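Local coordinates for RNA polymerase sigma factor SIGMA-28 (FliA) (Aquifex aeolicus, PDB 1RP3), which probably directs RNA polymerase to flagellar promoters as an alternative sigma factor, and is captured here in an inactive conformation bound to the anti-sigma factor FlgM, at residues Ala27-Ile32 with Asp44-Gly49; Ala79-Leu84 with Ile139-Ile144; Arg99-Val104 with Phe133-Lys138; Lys193-Leu198 with Ser221-Lys226. All blocks are in the same frame, centred on the assembly; numbering follows the deposited sequence.

Contact 1. Residues Ala27-Ile32 with Asp44-Gly49; sequences AIATNI and DLISYG
A29 meets L45 and I46, and this trio shows how a small residue lets two helices come close. The CA atoms of A29 and L45 are only 5.7 Å apart, because the methyl group is the whole of the side chain that helix 7-33 puts between them. Along 44-49 the first residue to touch is L45. Its CB bond points at the other helix and its CB lies 3.9 Å from A29 CB. With CG anti to its own carbonyl carbon (chi1 -82°), the two methyl groups of L45 are carried past A29 CB, and L45 CD2 comes to 4.1 Å from the carbonyl oxygen A29 O. Farther out, L45 also packs on L36 and V40 of the loop joining the two helices. I46 follows and approaches the same methyl from a different direction, its CG1 reaching 3.8 Å from A29 CB, so that A29 sits against two neighbouring residues of one helical turn. I46 also packs on V25 of the same chain and on A43 of the FlgM chain. On the outer side of this helix S47 packs on L39 of the FlgM chain, and Y48 stacks its ring on that of Y83. G49, last of the segment, brings no side chain to this face. Nothing polar passes between the two segments. The contact therefore rests on shape alone, carbon against carbon within region 2, and its strength lies in close fit and burial rather than in directed bonds.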
loop_
_atom_site.group_PDB
_atom_site.type_symbol
_atom_site.label_atom_id
_atom_site.label_comp_id
_atom_site.label_asym_id
_atom_site.label_seq_id
_atom_site.Cartn_x
_atom_site.Cartn_y
_atom_site.Cartn_z
ATOM N N ALA A 27 9.914 3.818 -1.214
ATOM C CA ALA A 27 8.904 4.381 -0.333
ATOM C C ALA A 27 7.532 3.721 -0.489
ATOM O O ALA A 27 6.881 3.364 0.496
ATOM C CB ALA A 27 8.814 5.849 -0.565
ATOM N N ILE A 28 7.151 3.474 -1.740
ATOM C CA ILE A 28 5.871 2.860 -2.062
ATOM C C ILE A 28 5.835 1.397 -1.633
ATOM O O ILE A 28 4.848 0.944 -1.061
ATOM C CB ILE A 28 5.546 3.029 -3.581
ATOM C CG1 ILE A 28 5.296 4.514 -3.867
ATOM C CG2 ILE A 28 4.318 2.214 -3.969
ATOM C CD1 ILE A 28 5.282 4.891 -5.350
ATOM N N ALA A 29 6.921 0.671 -1.870
ATOM C CA ALA A 29 6.993 -0.738 -1.504
ATOM C C ALA A 29 6.949 -0.897 0.009
ATOM O O ALA A 29 6.244 -1.759 0.540
ATOM C CB ALA A 29 8.263 -1.361 -2.082
ATOM N N THR A 30 7.648 -0.009 0.705
ATOM C CA THR A 30 7.684 -0.042 2.161
ATOM C C THR A 30 6.274 0.224 2.724
ATOM O O THR A 30 5.821 -0.455 3.642
ATOM C CB THR A 30 8.687 1.029 2.712
ATOM O OG1 THR A 30 9.994 0.775 2.188
ATOM C CG2 THR A 30 8.771 0.993 4.233
ATOM N N ASN A 31 5.587 1.214 2.165
ATOM C CA ASN A 31 4.254 1.567 2.627
ATOM C C ASN A 31 3.237 0.459 2.393
ATOM O O ASN A 31 2.367 0.212 3.238
ATOM C CB ASN A 31 3.791 2.869 1.992
ATOM C CG ASN A 31 2.526 3.387 2.613
ATOM O OD1 ASN A 31 1.507 3.506 1.941
ATOM N ND2 ASN A 31 2.567 3.670 3.915
ATOM N N ILE A 32 3.369 -0.225 1.260
ATOM C CA ILE A 32 2.477 -1.327 0.938
ATOM C C ILE A 32 2.832 -2.506 1.842
ATOM O O ILE A 32 1.945 -3.210 2.317
ATOM C CB ILE A 32 2.568 -1.702 -0.566
ATOM C CG1 ILE A 32 1.967 -0.582 -1.410
ATOM C CG2 ILE A 32 1.841 -2.987 -0.868
ATOM C CD1 ILE A 32 2.186 -0.757 -2.900
ATOM N N ASP A 44 10.744 -8.205 -3.988
ATOM C CA ASP A 44 9.848 -8.583 -5.085
ATOM C C ASP A 44 9.013 -7.366 -5.486
ATOM O O ASP A 44 8.911 -7.028 -6.681
ATOM C CB ASP A 44 8.929 -9.743 -4.688
ATOM C CG ASP A 44 9.633 -11.089 -4.726
ATOM O OD1 ASP A 44 10.594 -11.257 -5.523
ATOM O OD2 ASP A 44 9.215 -11.990 -3.966
ATOM N N LEU A 45 8.486 -6.679 -4.470
ATOM C CA LEU A 45 7.676 -5.485 -4.660
ATOM C C LEU A 45 8.501 -4.452 -5.408
ATOM O O LEU A 45 8.061 -3.909 -6.411
ATOM C CB LEU A 45 7.248 -4.907 -3.307
ATOM C CG LEU A 45 6.050 -5.471 -2.534
ATOM C CD1 LEU A 45 5.657 -6.824 -2.997
ATOM C CD2 LEU A 45 6.398 -5.514 -1.083
ATOM N N ILE A 46 9.705 -4.188 -4.915
ATOM C CA ILE A 46 10.585 -3.220 -5.550
ATOM C C ILE A 46 10.887 -3.639 -6.980
ATOM O O ILE A 46 10.869 -2.810 -7.889
ATOM C CB ILE A 46 11.901 -3.057 -4.768
ATOM C CG1 ILE A 46 11.611 -2.454 -3.395
ATOM C CG2 ILE A 46 12.893 -2.149 -5.536
ATOM C CD1 ILE A 46 12.859 -2.305 -2.536
ATOM N N SER A 47 11.132 -4.932 -7.177
ATOM C CA SER A 47 11.434 -5.449 -8.509
ATOM C C SER A 47 10.357 -5.073 -9.499
ATOM O O SER A 47 10.643 -4.424 -10.494
ATOM C CB SER A 47 11.624 -6.954 -8.480
ATOM O OG SER A 47 12.840 -7.249 -7.847
ATOM N N TYR A 48 9.113 -5.432 -9.194
ATOM C CA TYR A 48 7.991 -5.111 -10.066
ATOM C C TYR A 48 7.790 -3.606 -10.142
ATOM O O TYR A 48 7.506 -3.069 -11.202
ATOM C CB TYR A 48 6.723 -5.827 -9.595
ATOM C CG TYR A 48 6.738 -7.303 -9.942
ATOM C CD1 TYR A 48 6.332 -7.740 -11.203
ATOM C CD2 TYR A 48 7.198 -8.260 -9.026
ATOM C CE1 TYR A 48 6.385 -9.091 -11.549
ATOM C CE2 TYR A 48 7.261 -9.615 -9.364
ATOM C CZ TYR A 48 6.851 -10.022 -10.621
ATOM O OH TYR A 48 6.867 -11.362 -10.949
ATOM N N GLY A 49 8.040 -2.929 -9.030
ATOM C CA GLY A 49 7.898 -1.490 -8.966
ATOM C C GLY A 49 8.858 -0.773 -9.897
ATOM O O GLY A 49 8.523 0.287 -10.423
#

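Contact 2. Residues Ala79-Leu84 with Ile139-Ile144; sequences AIYDYL and INFSYI
F141 reaches Y81 and L84 across widely spaced backbones, an instance of large side chains joining helices that stand well apart. The axes of the two short segments come no nearer than 12.0 Å and run at 127° to each other. The close packing gathers at the far end of the F141 ring: its CZ lies 3.5 Å from L84 CD1 and 3.7 Å from Y81 CE1, while its CE2 rests 3.9 Å from L84 CB. The ring gets there because F141 CG stands anti to the backbone nitrogen (chi1 -157°), which throws it out toward helix 66-85. L84 meets it nearly at a right angle. A serine in place of F141 would probably open a gap between the helices, leaving Y81 CE1 and L84 CD1 without the ring they pack on. The contact is looser toward I144, whose CG2 approaches Y81 by a single pair, 4.1 Å from CE1; F86 and F87 of the FlgM chain pack on Y81 and I144 respectively. Apart from these, D82 is exposed on the solvent side and forms a salt bridge with R152, so that the same two helices are also joined by charge. Such an apolar junction joins the region 2 and region 3 parts of the chain, consistent with an interface between sigma domains in the inactive conformation bound to FlgM.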
loop_
_atom_site.group_PDB
_atom_site.type_symbol
_atom_site.label_atom_id
_atom_site.label_comp_id
_atom_site.label_asym_id
_atom_site.label_seq_id
_atom_site.Cartn_x
_atom_site.Cartn_y
_atom_site.Cartn_z
ATOM N N ALA A 79 1.953 -1.498 -11.023
ATOM C CA ALA A 79 2.760 -2.683 -11.306
ATOM C C ALA A 79 2.888 -3.579 -10.084
ATOM O O ALA A 79 2.934 -4.797 -10.207
ATOM C CB ALA A 79 4.150 -2.290 -11.819
ATOM N N ILE A 80 2.934 -2.977 -8.902
ATOM C CA ILE A 80 3.074 -3.750 -7.677
ATOM C C ILE A 80 1.766 -4.477 -7.371
ATOM O O ILE A 80 1.781 -5.658 -7.035
ATOM C CB ILE A 80 3.557 -2.846 -6.505
ATOM C CG1 ILE A 80 4.995 -2.400 -6.763
ATOM C CG2 ILE A 80 3.465 -3.553 -5.173
ATOM C CD1 ILE A 80 5.538 -1.419 -5.733
ATOM N N TYR A 81 0.635 -3.782 -7.499
ATOM C CA TYR A 81 -0.665 -4.410 -7.258
ATOM C C TYR A 81 -0.961 -5.446 -8.342
ATOM O O TYR A 81 -1.629 -6.453 -8.078
ATOM C CB TYR A 81 -1.779 -3.360 -7.159
ATOM C CG TYR A 81 -1.786 -2.637 -5.830
ATOM C CD1 TYR A 81 -2.177 -3.294 -4.664
ATOM C CD2 TYR A 81 -1.364 -1.321 -5.731
ATOM C CE1 TYR A 81 -2.144 -2.657 -3.432
ATOM C CE2 TYR A 81 -1.324 -0.675 -4.511
ATOM C CZ TYR A 81 -1.719 -1.349 -3.364
ATOM O OH TYR A 81 -1.714 -0.702 -2.154
ATOM N N ASP A 82 -0.435 -5.221 -9.547
ATOM C CA ASP A 82 -0.616 -6.169 -10.646
ATOM C C ASP A 82 -0.006 -7.497 -10.243
ATOM O O ASP A 82 -0.572 -8.559 -10.521
ATOM C CB ASP A 82 0.095 -5.712 -11.929
ATOM C CG ASP A 82 -0.739 -4.744 -12.767
ATOM O OD1 ASP A 82 -1.969 -4.657 -12.556
ATOM O OD2 ASP A 82 -0.148 -4.060 -13.640
ATOM N N TYR A 83 1.173 -7.428 -9.628
ATOM C CA TYR A 83 1.862 -8.627 -9.199
ATOM C C TYR A 83 1.191 -9.252 -7.971
ATOM O O TYR A 83 1.010 -10.466 -7.916
ATOM C CB TYR A 83 3.342 -8.337 -8.919
ATOM C CG TYR A 83 3.993 -9.337 -7.987
ATOM C CD1 TYR A 83 4.246 -10.642 -8.403
ATOM C CD2 TYR A 83 4.342 -8.981 -6.686
ATOM C CE1 TYR A 83 4.833 -11.571 -7.551
ATOM C CE2 TYR A 83 4.925 -9.901 -5.831
ATOM C CZ TYR A 83 5.168 -11.196 -6.266
ATOM O OH TYR A 83 5.727 -12.121 -5.406
ATOM N N LEU A 84 0.834 -8.431 -6.991
ATOM C CA LEU A 84 0.201 -8.958 -5.792
ATOM C C LEU A 84 -1.144 -9.611 -6.097
ATOM O O LEU A 84 -1.509 -10.608 -5.482
ATOM C CB LEU A 84 0.056 -7.861 -4.736
ATOM C CG LEU A 84 1.377 -7.372 -4.140
ATOM C CD1 LEU A 84 1.159 -6.083 -3.371
ATOM C CD2 LEU A 84 1.965 -8.456 -3.254
ATOM N N ILE A 139 -5.965 -11.937 4.627
ATOM C CA ILE A 139 -7.383 -11.612 4.610
ATOM C C ILE A 139 -7.558 -10.121 4.363
ATOM O O ILE A 139 -8.238 -9.708 3.417
ATOM C CB ILE A 139 -8.071 -12.014 5.940
ATOM C CG1 ILE A 139 -8.210 -13.535 6.016
ATOM C CG2 ILE A 139 -9.436 -11.336 6.060
ATOM C CD1 ILE A 139 -8.572 -14.043 7.404
ATOM N N ASN A 140 -6.909 -9.325 5.203
ATOM C CA ASN A 140 -6.950 -7.878 5.094
ATOM C C ASN A 140 -6.406 -7.369 3.770
ATOM O O ASN A 140 -6.897 -6.366 3.234
ATOM C CB ASN A 140 -6.196 -7.236 6.254
ATOM C CG ASN A 140 -7.041 -7.140 7.493
ATOM O OD1 ASN A 140 -6.740 -7.745 8.521
ATOM N ND2 ASN A 140 -8.141 -6.399 7.391
ATOM N N PHE A 141 -5.408 -8.060 3.219
ATOM C CA PHE A 141 -4.878 -7.587 1.954
ATOM C C PHE A 141 -5.854 -7.824 0.798
ATOM O O PHE A 141 -5.912 -7.026 -0.144
ATOM C CB PHE A 141 -3.474 -8.104 1.653
ATOM C CG PHE A 141 -2.738 -7.227 0.686
ATOM C CD1 PHE A 141 -2.354 -5.945 1.060
ATOM C CD2 PHE A 141 -2.517 -7.636 -0.625
ATOM C CE1 PHE A 141 -1.771 -5.085 0.145
ATOM C CE2 PHE A 141 -1.932 -6.771 -1.552
ATOM C CZ PHE A 141 -1.560 -5.499 -1.166
ATOM N N SER A 142 -6.660 -8.878 0.909
ATOM C CA SER A 142 -7.664 -9.185 -0.102
ATOM C C SER A 142 -8.633 -8.020 -0.221
ATOM O O SER A 142 -9.062 -7.684 -1.318
ATOM C CB SER A 142 -8.460 -10.434 0.287
ATOM O OG SER A 142 -7.619 -11.566 0.378
ATOM N N TYR A 143 -8.983 -7.416 0.911
ATOM C CA TYR A 143 -9.893 -6.279 0.905
ATOM C C TYR A 143 -9.197 -5.031 0.391
ATOM O O TYR A 143 -9.837 -4.123 -0.137
ATOM C CB TYR A 143 -10.491 -6.050 2.288
ATOM C CG TYR A 143 -11.458 -7.145 2.696
ATOM C CD1 TYR A 143 -12.711 -7.268 2.079
ATOM C CD2 TYR A 143 -11.107 -8.087 3.667
ATOM C CE1 TYR A 143 -13.589 -8.300 2.425
ATOM C CE2 TYR A 143 -11.976 -9.122 4.017
ATOM C CZ TYR A 143 -13.213 -9.226 3.394
ATOM O OH TYR A 143 -14.074 -10.244 3.747
ATOM N N ILE A 144 -7.879 -4.986 0.537
ATOM C CA ILE A 144 -7.115 -3.855 0.034
ATOM C C ILE A 144 -7.100 -3.959 -1.482
ATOM O O ILE A 144 -7.315 -2.973 -2.176
ATOM C CB ILE A 144 -5.682 -3.846 0.606
ATOM C CG1 ILE A 144 -5.724 -3.257 2.009
ATOM C CG2 ILE A 144 -4.722 -3.039 -0.284
ATOM C CD1 ILE A 144 -4.467 -3.466 2.787
#

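Contact 3. Residues Arg99-Val104 with Phe133-Lys138; sequences RRIKEV and FKTLDK
I101 against T135 and L136 makes a small, wholly apolar helix-to-helix contact inside the region 3 part of the chain, between helix 92-112 and helix 129-158, and it illustrates how a single terminal methyl can meet two partners at once. The nearest CA atoms, those of I101 and L136, are 8.9 Å apart, and the two segments bury only 104 Å² against each other. The I101 CG1 lies beside the backbone nitrogen, and CD1 then continues in a straight chain (chi2 178°), so the terminal methyl is the atom that arrives at the other helix. There it fits against two residues next to each other in sequence: I101 CD1 is 3.9 Å from T135 CG2 and 4.2 Å from L136 CD2. The two branches of T135 divide the work. The methyl CG2, anti to the backbone nitrogen (chi1 -55° for OG1), faces I101, whereas OG1 folds back to hydrogen-bond E131 O one turn earlier in its own helix. A buried hydroxyl is thus satisfied without any help from the opposite segment, and threonine can present carbon to its neighbour. L136 comes part of the way with CD2, the end of its side chain lying nearer to I101 than its CB bond would suggest. In the wider fold I101 is also packed by L125 of helix 118-125, the helix that lies between the other two in the chain. On its other flank L136 touches S218 and S221 of helix 217-236, and the contact is thereby enclosed among four helices, in a chain with no strands.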
loop_
_atom_site.group_PDB
_atom_site.type_symbol
_atom_site.label_atom_id
_atom_site.label_comp_id
_atom_site.label_asym_id
_atom_site.label_seq_id
_atom_site.Cartn_x
_atom_site.Cartn_y
_atom_site.Cartn_z
ATOM N N ARG A 99 -13.803 -16.964 7.702
ATOM C CA ARG A 99 -15.053 -17.393 8.326
ATOM C C ARG A 99 -14.752 -18.114 9.635
ATOM O O ARG A 99 -15.241 -17.716 10.694
ATOM C CB ARG A 99 -15.847 -18.293 7.386
ATOM N N ARG A 100 -13.879 -19.117 9.560
ATOM C CA ARG A 100 -13.483 -19.897 10.724
ATOM C C ARG A 100 -13.008 -18.995 11.853
ATOM O O ARG A 100 -13.405 -19.188 13.001
ATOM C CB ARG A 100 -12.384 -20.902 10.352
ATOM N N ILE A 101 -12.175 -18.007 11.522
ATOM C CA ILE A 101 -11.645 -17.066 12.512
ATOM C C ILE A 101 -12.740 -16.220 13.165
ATOM O O ILE A 101 -12.766 -16.072 14.384
ATOM C CB ILE A 101 -10.539 -16.154 11.904
ATOM C CG1 ILE A 101 -9.291 -16.988 11.594
ATOM C CG2 ILE A 101 -10.173 -15.015 12.867
ATOM C CD1 ILE A 101 -8.158 -16.199 10.946
ATOM N N LYS A 102 -13.644 -15.667 12.364
ATOM C CA LYS A 102 -14.736 -14.862 12.912
ATOM C C LYS A 102 -15.539 -15.699 13.910
ATOM O O LYS A 102 -15.830 -15.250 15.022
ATOM C CB LYS A 102 -15.655 -14.351 11.799
ATOM C CG LYS A 102 -15.044 -13.247 10.948
ATOM C CD LYS A 102 -16.024 -12.764 9.887
ATOM C CE LYS A 102 -15.426 -11.668 9.021
ATOM N NZ LYS A 102 -16.370 -11.245 7.943
ATOM N N GLU A 103 -15.838 -16.938 13.522
ATOM C CA GLU A 103 -16.595 -17.853 14.371
ATOM C C GLU A 103 -15.868 -18.086 15.684
ATOM O O GLU A 103 -16.448 -17.916 16.759
ATOM C CB GLU A 103 -16.840 -19.185 13.650
ATOM C CG GLU A 103 -17.869 -19.086 12.518
ATOM C CD GLU A 103 -18.162 -20.418 11.834
ATOM O OE1 GLU A 103 -17.735 -21.476 12.353
ATOM O OE2 GLU A 103 -18.832 -20.404 10.775
ATOM N N VAL A 104 -14.591 -18.448 15.584
ATOM C CA VAL A 104 -13.769 -18.691 16.757
ATOM C C VAL A 104 -13.748 -17.467 17.661
ATOM O O VAL A 104 -13.948 -17.592 18.870
ATOM C CB VAL A 104 -12.332 -19.098 16.363
ATOM C CG1 VAL A 104 -11.370 -18.925 17.533
ATOM C CG2 VAL A 104 -12.322 -20.541 15.905
ATOM N N PHE A 133 -1.220 -14.228 12.527
ATOM C CA PHE A 133 -0.881 -12.903 12.023
ATOM C C PHE A 133 -0.733 -12.897 10.503
ATOM O O PHE A 133 -1.126 -11.933 9.843
ATOM C CB PHE A 133 0.392 -12.379 12.693
ATOM C CG PHE A 133 0.227 -12.071 14.158
ATOM C CD1 PHE A 133 -1.020 -11.711 14.672
ATOM C CD2 PHE A 133 1.314 -12.142 15.022
ATOM C CE1 PHE A 133 -1.183 -11.424 16.024
ATOM C CE2 PHE A 133 1.165 -11.858 16.376
ATOM C CZ PHE A 133 -0.087 -11.497 16.880
ATOM N N LYS A 134 -0.197 -13.984 9.952
ATOM C CA LYS A 134 -0.042 -14.100 8.510
ATOM C C LYS A 134 -1.429 -14.147 7.875
ATOM O O LYS A 134 -1.741 -13.357 6.978
ATOM C CB LYS A 134 0.740 -15.371 8.150
ATOM N N THR A 135 -2.265 -15.048 8.386
ATOM C CA THR A 135 -3.620 -15.229 7.878
ATOM C C THR A 135 -4.460 -13.952 7.903
ATOM O O THR A 135 -5.130 -13.631 6.917
ATOM C CB THR A 135 -4.330 -16.384 8.598
ATOM O OG1 THR A 135 -3.520 -17.556 8.477
ATOM C CG2 THR A 135 -5.688 -16.666 7.954
ATOM N N LEU A 136 -4.401 -13.225 9.019
ATOM C CA LEU A 136 -5.112 -11.956 9.156
ATOM C C LEU A 136 -4.575 -10.933 8.140
ATOM O O LEU A 136 -5.325 -10.097 7.644
ATOM C CB LEU A 136 -4.966 -11.412 10.580
ATOM C CG LEU A 136 -5.695 -12.212 11.669
ATOM C CD1 LEU A 136 -5.336 -11.686 13.036
ATOM C CD2 LEU A 136 -7.195 -12.143 11.457
ATOM N N ASP A 137 -3.284 -11.025 7.804
ATOM C CA ASP A 137 -2.686 -10.112 6.839
ATOM C C ASP A 137 -3.151 -10.413 5.420
ATOM O O ASP A 137 -3.431 -9.486 4.659
ATOM C CB ASP A 137 -1.156 -10.128 6.928
ATOM C CG ASP A 137 -0.624 -9.307 8.102
ATOM O OD1 ASP A 137 -1.286 -8.322 8.503
ATOM O OD2 ASP A 137 0.467 -9.636 8.616
ATOM N N LYS A 138 -3.249 -11.697 5.074
ATOM C CA LYS A 138 -3.715 -12.101 3.748
ATOM C C LYS A 138 -5.175 -11.710 3.580
ATOM O O LYS A 138 -5.565 -11.176 2.543
ATOM C CB LYS A 138 -3.568 -13.611 3.534
ATOM C CG LYS A 138 -2.132 -14.082 3.414
ATOM C CD LYS A 138 -2.050 -15.574 3.160
ATOM C CE LYS A 138 -2.618 -15.962 1.802
ATOM N NZ LYS A 138 -2.557 -17.444 1.596
#

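Contact 4. Residues Lys193-Leu198 with Ser221-Lys226; sequences KLVIQL and SQLKAK
V195 holds CG1 anti to its backbone nitrogen (chi1 163°), which sends CG2 toward L223 and CG1 toward K224, a neat case of a beta-branched residue serving two partners at once. V195 CG2 lies 3.9 Å from L223 CD1 and 4.1 Å from L223 CB, the two side chains meeting at about a right angle. V195 CG1 stands 4.3 Å from both K224 N and K224 CB, so this branch rests on backbone as much as on side chain. I196 bends at its second torsion (chi2 -61°) and only just brings CD1 to K224 O, at 4.5 Å. The segment axes pass 9.0 Å apart, almost perpendicular at 93°. K224 is extended throughout and leads its amine off to H35 ND1, a hydrogen bond outside both segments. K193 forms a salt bridge to D76 of the FlgM chain, and Q197 hydrogen-bonds Y72, E73 and S75 of that chain. Both helices lie in region 4, whose helix-turn-helix in this family normally ends in a recognition helix, here probably 217-236. The chemistry therefore grades: V195 faces that helix, I196 touches both it and V79 of FlgM, and K193 and Q197 add polar bonds to the inhibitor.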
loop_
_atom_site.group_PDB
_atom_site.type_symbol
_atom_site.label_atom_id
_atom_site.label_comp_id
_atom_site.label_asym_id
_atom_site.label_seq_id
_atom_site.Cartn_x
_atom_site.Cartn_y
_atom_site.Cartn_z
ATOM N N LYS A 193 -13.888 3.931 11.543
ATOM C CA LYS A 193 -13.307 5.162 11.029
ATOM C C LYS A 193 -12.009 5.463 11.766
ATOM O O LYS A 193 -11.008 5.809 11.139
ATOM C CB LYS A 193 -14.308 6.306 11.202
ATOM C CG LYS A 193 -13.913 7.624 10.559
ATOM C CD LYS A 193 -15.042 8.659 10.660
ATOM C CE LYS A 193 -16.279 8.207 9.888
ATOM N NZ LYS A 193 -17.442 9.125 10.065
ATOM N N LEU A 194 -12.017 5.283 13.087
ATOM C CA LEU A 194 -10.830 5.518 13.921
ATOM C C LEU A 194 -9.699 4.571 13.534
ATOM O O LEU A 194 -8.541 4.972 13.484
ATOM C CB LEU A 194 -11.167 5.336 15.410
ATOM C CG LEU A 194 -9.998 5.236 16.410
ATOM C CD1 LEU A 194 -9.118 6.483 16.373
ATOM C CD2 LEU A 194 -10.527 5.013 17.815
ATOM N N VAL A 195 -10.036 3.310 13.281
ATOM C CA VAL A 195 -9.041 2.326 12.894
ATOM C C VAL A 195 -8.477 2.682 11.523
ATOM O O VAL A 195 -7.269 2.617 11.310
ATOM C CB VAL A 195 -9.644 0.904 12.875
ATOM C CG1 VAL A 195 -8.753 -0.061 12.090
ATOM C CG2 VAL A 195 -9.838 0.404 14.298
ATOM N N ILE A 196 -9.347 3.102 10.608
ATOM C CA ILE A 196 -8.910 3.464 9.270
ATOM C C ILE A 196 -7.970 4.660 9.312
ATOM O O ILE A 196 -6.953 4.676 8.617
ATOM C CB ILE A 196 -10.096 3.772 8.337
ATOM C CG1 ILE A 196 -10.887 2.498 8.050
ATOM C CG2 ILE A 196 -9.601 4.338 7.020
ATOM C CD1 ILE A 196 -10.078 1.411 7.360
ATOM N N GLN A 197 -8.276 5.634 10.164
ATOM C CA GLN A 197 -7.432 6.815 10.255
ATOM C C GLN A 197 -6.052 6.462 10.803
ATOM O O GLN A 197 -5.032 6.912 10.266
ATOM C CB GLN A 197 -8.091 7.908 11.106
ATOM C CG GLN A 197 -7.295 9.216 11.147
ATOM C CD GLN A 197 -8.042 10.364 11.833
ATOM O OE1 GLN A 197 -9.168 10.718 11.457
ATOM N NE2 GLN A 197 -7.399 10.969 12.821
ATOM N N LEU A 198 -6.008 5.641 11.852
ATOM C CA LEU A 198 -4.727 5.264 12.440
ATOM C C LEU A 198 -3.877 4.448 11.473
ATOM O O LEU A 198 -2.646 4.551 11.470
ATOM C CB LEU A 198 -4.929 4.485 13.743
ATOM C CG LEU A 198 -5.397 5.233 15.000
ATOM C CD1 LEU A 198 -5.514 4.253 16.144
ATOM C CD2 LEU A 198 -4.447 6.344 15.379
ATOM N N SER A 221 -7.989 -6.155 13.071
ATOM C CA SER A 221 -8.113 -6.727 11.738
ATOM C C SER A 221 -9.548 -6.870 11.248
ATOM O O SER A 221 -9.826 -6.567 10.084
ATOM C CB SER A 221 -7.375 -8.060 11.653
ATOM O OG SER A 221 -5.977 -7.825 11.725
ATOM N N GLN A 222 -10.461 -7.319 12.112
ATOM C CA GLN A 222 -11.861 -7.451 11.694
ATOM C C GLN A 222 -12.441 -6.059 11.429
ATOM O O GLN A 222 -13.199 -5.860 10.487
ATOM C CB GLN A 222 -12.713 -8.203 12.725
ATOM C CG GLN A 222 -13.150 -7.377 13.925
ATOM C CD GLN A 222 -14.353 -7.975 14.635
ATOM O OE1 GLN A 222 -15.369 -8.282 14.000
ATOM N NE2 GLN A 222 -14.245 -8.148 15.959
ATOM N N LEU A 223 -12.047 -5.091 12.250
ATOM C CA LEU A 223 -12.500 -3.720 12.088
ATOM C C LEU A 223 -11.983 -3.104 10.776
ATOM O O LEU A 223 -12.702 -2.350 10.120
ATOM C CB LEU A 223 -12.072 -2.881 13.293
ATOM C CG LEU A 223 -12.872 -3.097 14.589
ATOM C CD1 LEU A 223 -12.297 -2.264 15.739
ATOM C CD2 LEU A 223 -14.340 -2.740 14.368
ATOM N N LYS A 224 -10.743 -3.436 10.401
ATOM C CA LYS A 224 -10.125 -2.938 9.169
ATOM C C LYS A 224 -10.815 -3.593 7.974
ATOM O O LYS A 224 -11.231 -2.914 7.049
ATOM C CB LYS A 224 -8.622 -3.260 9.153
ATOM C CG LYS A 224 -7.872 -2.800 7.891
ATOM C CD LYS A 224 -6.390 -3.213 7.902
ATOM C CE LYS A 224 -5.648 -2.703 6.663
ATOM N NZ LYS A 224 -4.249 -3.183 6.594
ATOM N N ALA A 225 -10.960 -4.911 8.021
ATOM C CA ALA A 225 -11.612 -5.656 6.944
ATOM C C ALA A 225 -13.051 -5.197 6.714
ATOM O O ALA A 225 -13.479 -5.043 5.567
ATOM C CB ALA A 225 -11.575 -7.143 7.237
ATOM N N LYS A 226 -13.785 -4.957 7.802
ATOM C CA LYS A 226 -15.171 -4.502 7.701
ATOM C C LYS A 226 -15.213 -3.113 7.089
ATOM O O LYS A 226 -15.966 -2.860 6.151
ATOM C CB LYS A 226 -15.852 -4.511 9.066
#

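How the contacts relate
All four contacts are buried and apolar between their paired segments, yet their means differ with place. Contact 1 relies on an alanine that lets backbones approach, contact 2 on an aromatic bridge between regions 2 and 3, contact 3 on a single methyl, and contact 4 on a valine in a segment that also makes polar bonds to FlgM. Helix 129-158 serves contacts 2 and 3, whose I139 CD1 and I101 CD1 meet at 4.2 Å. Contact 1 adjoins contact 2 where L45 O packs on I80 CG1, and contact 4 through a probable N140 ND2 to S221 O hydrogen bond. Contact 3, farthest from the chain's centre, alone touches no FlgM; contact 2 is the most central.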